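Side-chain contacts in glycerophosphoryl diester phosphodiesterase (Parabacteroides distasonis, PDB 3MZ2), which probably hydrolyses glycerophosphodiesters to glycerol phosphate and an alcohol: residues 44-47 and 51-54; 194-197 and 201-204. One frame throughout, in Å; residues are numbered along the deposited sequence. Where two conformers were deposited one is given.

Interaction 1 (44-47 and 51-54); sequences GYPE and ETFE
Thr-52 reaches back from the first turn of its helix to the loop that leads into it, and its hydroxyl meets the carbonyl of Pro-46. OG1 of Thr-52 donates to Pro-46 O, with a C=O...OG1 angle of 136° and the donor tilted 21° from the carbonyl plane. The 2.5 Å separating Thr-52 OG1 from Pro-46 O is short, and because the threonine was modelled in two conformers, its exact length is doubtful. The same hydroxyl lies against the backbone ahead of the proline, 3.2 Å from OG1 to Tyr-45 C. The two branches of the threonine share the work: OG1 sits beside its own backbone N and turns to the proline carbonyl, whereas CG2 lies 3.8 Å from Tyr-45 CB.

Tyr-45 supplies the apolar flank. With CG beside the backbone N (chi1 -68°), its ring extends obliquely alongside the start of the helix, where CD1 is 4.0 Å from Thr-52 CA and CE1 is 3.9 Å from Glu-51 O. These are loose contacts, neither a stack nor a polar link.

In a second shell, Ser-49 OG is hydrogen-bonded to both Thr-52 OG1 and Pro-46 O; two hydroxyls cannot fill all three links at once, so they probably share them, and the polar end of Thr-52 is not held by Pro-46 alone. The ring of Pro-46 packs on Leu-107, Thr-115 and Tyr-117. Glu-47, whose side chain sets out away from the helix, has OE2 in salt bridges with Arg-38, Arg-41 and Arg-86. The example illustrates how a helix start can hold its incoming loop: here the end of the loop from strand 33-36 to helix 50-59 in the TIM barrel, whose Pro-Glu-Asn-Ser sequence is consistent with the Pro-Glu-Asn motif of glycerophosphodiester phosphodiesterases.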
loop_
_atom_site.group_PDB
_atom_site.type_symbol
_atom_site.label_atom_id
_atom_site.label_comp_id
_atom_site.label_asym_id
_atom_site.label_seq_id
_atom_site.Cartn_x
_atom_site.Cartn_y
_atom_site.Cartn_z
ATOM N N GLY A 44 -1.060 28.481 -0.884
ATOM C CA GLY A 44 0.348 28.730 -0.592
ATOM C C GLY A 44 1.106 27.716 0.270
ATOM O O GLY A 44 2.292 27.918 0.554
ATOM N N TYR A 45 0.429 26.644 0.689
ATOM C CA TYR A 45 0.976 25.665 1.637
ATOM C C TYR A 45 0.730 24.247 1.122
ATOM O O TYR A 45 -0.285 23.618 1.384
ATOM C CB TYR A 45 0.405 25.912 3.050
ATOM C CG TYR A 45 0.920 27.215 3.612
ATOM C CD1 TYR A 45 2.242 27.329 3.952
ATOM C CD2 TYR A 45 0.109 28.349 3.725
ATOM C CE1 TYR A 45 2.763 28.475 4.444
ATOM C CE2 TYR A 45 0.657 29.550 4.203
ATOM C CZ TYR A 45 1.992 29.576 4.572
ATOM O OH TYR A 45 2.644 30.692 5.065
ATOM N N PRO A 46 1.709 23.713 0.382
ATOM C CA PRO A 46 1.588 22.358 -0.115
ATOM C C PRO A 46 1.614 21.240 0.946
ATOM O O PRO A 46 2.184 21.394 2.032
ATOM C CB PRO A 46 2.818 22.227 -1.020
ATOM C CG PRO A 46 3.278 23.632 -1.299
ATOM C CD PRO A 46 2.948 24.374 -0.068
ATOM N N GLU A 47 0.996 20.120 0.617
ATOM C CA GLU A 47 1.168 18.833 1.334
ATOM C C GLU A 47 2.620 18.508 1.506
ATOM O O GLU A 47 3.417 18.846 0.620
ATOM C CB GLU A 47 0.661 17.691 0.451
ATOM C CG GLU A 47 -0.761 17.588 0.360
ATOM C CD GLU A 47 -1.217 16.502 -0.598
ATOM O OE1 GLU A 47 -0.457 15.546 -0.982
ATOM O OE2 GLU A 47 -2.412 16.593 -0.916
ATOM N N GLU A 51 7.237 23.986 5.192
ATOM C CA GLU A 51 6.568 25.283 5.338
ATOM C C GLU A 51 5.144 25.097 5.860
ATOM O O GLU A 51 4.659 25.865 6.697
ATOM C CB GLU A 51 6.582 26.020 3.988
ATOM C CG GLU A 51 7.973 26.491 3.575
ATOM C CD GLU A 51 8.829 25.441 2.838
ATOM O OE1 GLU A 51 8.371 24.297 2.622
ATOM O OE2 GLU A 51 9.981 25.775 2.474
ATOM N N THR A 52 4.450 24.101 5.360
ATOM C CA THR A 52 3.095 23.853 5.820
ATOM C C THR A 52 3.028 23.379 7.262
ATOM O O THR A 52 2.132 23.791 8.006
ATOM C CB THR A 52 2.414 22.875 4.917
ATOM O OG1 THR A 52 2.633 23.322 3.579
ATOM C CG2 THR A 52 0.927 22.824 5.206
ATOM N N PHE A 53 3.988 22.557 7.668
ATOM C CA PHE A 53 4.049 22.138 9.061
ATOM C C PHE A 53 4.189 23.363 9.959
ATOM O O PHE A 53 3.479 23.500 10.974
ATOM C CB PHE A 53 5.226 21.178 9.368
ATOM C CG PHE A 53 5.384 20.005 8.430
ATOM C CD1 PHE A 53 4.303 19.406 7.804
ATOM C CD2 PHE A 53 6.661 19.438 8.265
ATOM C CE1 PHE A 53 4.492 18.305 7.011
ATOM C CE2 PHE A 53 6.860 18.373 7.409
ATOM C CZ PHE A 53 5.792 17.798 6.778
ATOM N N GLU A 54 5.150 24.224 9.618
ATOM C CA GLU A 54 5.428 25.434 10.408
ATOM C C GLU A 54 4.214 26.385 10.479
ATOM O O GLU A 54 3.866 26.924 11.564
ATOM C CB GLU A 54 6.638 26.164 9.806
ATOM C CG GLU A 54 7.917 25.369 9.872
ATOM C CD GLU A 54 9.012 25.813 8.885
ATOM O OE1 GLU A 54 8.892 26.912 8.270
ATOM O OE2 GLU A 54 9.997 25.034 8.736
#

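Interaction 2 (194-197 and 201-204); sequences DYED and PWSH
A tryptophan-carboxylate hydrogen bond, backed by a small apolar contact, joins the last turn of helix 189-197 to the short 3-10 segment that precedes strand 205-210, in a helix-to-strand connection of the barrel. Trp-202 NE1 donates to Glu-196 OE2 over 2.9 Å, with an N-H...O angle of 154°. The acceptor lies close to the indole plane, at the edge of the ring, and accepts the N-H with its anti lone pair, the one away from OE1. Carboxylate and indole planes stand 69° apart. The glutamate, extended beyond CG (chi2 178°), crosses the indole at about a right angle, CD reaching the plane at the ring edge; CG, off that plane, is 3.5 Å from Trp-202 NE1.

Farther round the six-membered ring, Trp-202 CH2 comes 3.9 Å from Tyr-195 CB. The indole thus bridges two consecutive helix residues, touching a polar end on one and a methylene on the other. The phenol of Tyr-195 continues inward, where its OH bonds to the carbonyl of Phe-185, while Arg-227 and Val-229 pack on Trp-202 from the next helix-to-strand connection. A leucine in place of Trp-202 has no N-H to give, and would probably leave Glu-196 OE2 with Arg-227 but without its indole partner and open a gap beside the methylene of Tyr-195.

Arg-227 NE forms a salt bridge to the same OE2, so a single carboxylate oxygen serves two nitrogen donors, one neutral and one charged. Such a pairing is likely to stabilise the ionised glutamate and limit the rotation of its carboxylate.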
loop_
_atom_site.group_PDB
_atom_site.type_symbol
_atom_site.label_atom_id
_atom_site.label_comp_id
_atom_site.label_asym_id
_atom_site.label_seq_id
_atom_site.Cartn_x
_atom_site.Cartn_y
_atom_site.Cartn_z
ATOM N N ASP A 194 -7.443 -8.424 17.309
ATOM C CA ASP A 194 -6.196 -8.602 16.524
ATOM C C ASP A 194 -4.967 -8.023 17.268
ATOM O O ASP A 194 -3.923 -8.694 17.405
ATOM C CB ASP A 194 -6.345 -7.901 15.158
ATOM C CG ASP A 194 -5.160 -8.095 14.257
ATOM O OD1 ASP A 194 -4.475 -9.132 14.381
ATOM O OD2 ASP A 194 -4.930 -7.220 13.405
ATOM N N TYR A 195 -5.043 -6.768 17.711
ATOM C CA TYR A 195 -3.887 -6.212 18.408
ATOM C C TYR A 195 -3.604 -6.942 19.695
ATOM O O TYR A 195 -2.440 -7.145 20.047
ATOM C CB TYR A 195 -4.002 -4.700 18.659
ATOM C CG TYR A 195 -4.008 -3.967 17.361
ATOM C CD1 TYR A 195 -2.834 -3.694 16.689
ATOM C CD2 TYR A 195 -5.211 -3.623 16.777
ATOM C CE1 TYR A 195 -2.832 -3.063 15.469
ATOM C CE2 TYR A 195 -5.249 -2.997 15.523
ATOM C CZ TYR A 195 -4.048 -2.716 14.872
ATOM O OH TYR A 195 -4.003 -2.089 13.645
ATOM N N GLU A 196 -4.661 -7.351 20.408
ATOM C CA GLU A 196 -4.481 -8.076 21.649
ATOM C C GLU A 196 -3.845 -9.424 21.381
ATOM O O GLU A 196 -2.919 -9.813 22.069
ATOM C CB GLU A 196 -5.798 -8.242 22.424
ATOM C CG GLU A 196 -6.275 -6.912 22.863
ATOM C CD GLU A 196 -7.597 -6.914 23.607
ATOM O OE1 GLU A 196 -8.356 -7.902 23.500
ATOM O OE2 GLU A 196 -7.860 -5.896 24.294
ATOM N N ASP A 197 -4.294 -10.105 20.336
ATOM C CA ASP A 197 -3.761 -11.419 20.001
ATOM C C ASP A 197 -2.287 -11.334 19.591
ATOM O O ASP A 197 -1.529 -12.316 19.782
ATOM C CB ASP A 197 -4.573 -12.045 18.875
ATOM C CG ASP A 197 -5.925 -12.573 19.353
ATOM O OD1 ASP A 197 -6.167 -12.599 20.576
ATOM O OD2 ASP A 197 -6.756 -12.937 18.514
ATOM N N PRO A 201 1.010 -3.690 23.368
ATOM C CA PRO A 201 0.446 -2.954 24.503
ATOM C C PRO A 201 -0.432 -1.795 24.081
ATOM O O PRO A 201 -0.047 -1.032 23.223
ATOM C CB PRO A 201 1.683 -2.430 25.244
ATOM C CG PRO A 201 2.837 -3.219 24.696
ATOM C CD PRO A 201 2.483 -3.629 23.334
ATOM N N TRP A 202 -1.620 -1.661 24.680
ATOM C CA TRP A 202 -2.505 -0.575 24.325
ATOM C C TRP A 202 -1.841 0.784 24.686
ATOM O O TRP A 202 -2.155 1.789 24.059
ATOM C CB TRP A 202 -3.883 -0.746 25.010
ATOM C CG TRP A 202 -4.735 -1.825 24.415
ATOM C CD1 TRP A 202 -5.239 -2.925 25.066
ATOM C CD2 TRP A 202 -5.252 -1.874 23.090
ATOM N NE1 TRP A 202 -5.982 -3.688 24.197
ATOM C CE2 TRP A 202 -6.035 -3.053 22.985
ATOM C CE3 TRP A 202 -5.104 -1.043 21.971
ATOM C CZ2 TRP A 202 -6.663 -3.433 21.787
ATOM C CZ3 TRP A 202 -5.745 -1.385 20.767
ATOM C CH2 TRP A 202 -6.509 -2.592 20.694
ATOM N N SER A 203 -0.960 0.783 25.677
ATOM C CA SER A 203 -0.227 1.980 26.022
ATOM C C SER A 203 0.627 2.487 24.861
ATOM O O SER A 203 1.028 3.642 24.850
ATOM C CB SER A 203 0.654 1.755 27.237
ATOM O OG SER A 203 1.608 0.726 27.038
ATOM N N HIS A 204 0.968 1.603 23.933
ATOM C CA HIS A 204 1.729 2.016 22.743
ATOM C C HIS A 204 0.889 2.280 21.472
ATOM O O HIS A 204 1.454 2.412 20.368
ATOM C CB HIS A 204 2.779 0.943 22.464
ATOM C CG HIS A 204 3.881 0.970 23.468
ATOM N ND1 HIS A 204 5.185 1.263 23.156
ATOM C CD2 HIS A 204 3.848 0.767 24.808
ATOM C CE1 HIS A 204 5.917 1.235 24.261
ATOM N NE2 HIS A 204 5.138 0.905 25.270
#

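In the fold
From the N terminus, the chain leaves strand 33-36, and interaction 1 closes the end of the loop that follows against the beginning of helix 50-59. Much later, interaction 2 closes the reverse kind of connection, folding the residues before strand 205-210 back on the end of helix 189-197. Each spans a short piece of chain, with three residues between its segments; they follow in series, neither nesting nor crossing. The centres of interaction 1 and interaction 2 are about 34 Å apart, on opposite sides of the chain's centre. One joins a strand-to-helix loop to the helix it enters, the other a helix-to-strand loop to the helix it leaves, in the same barrel, without touching.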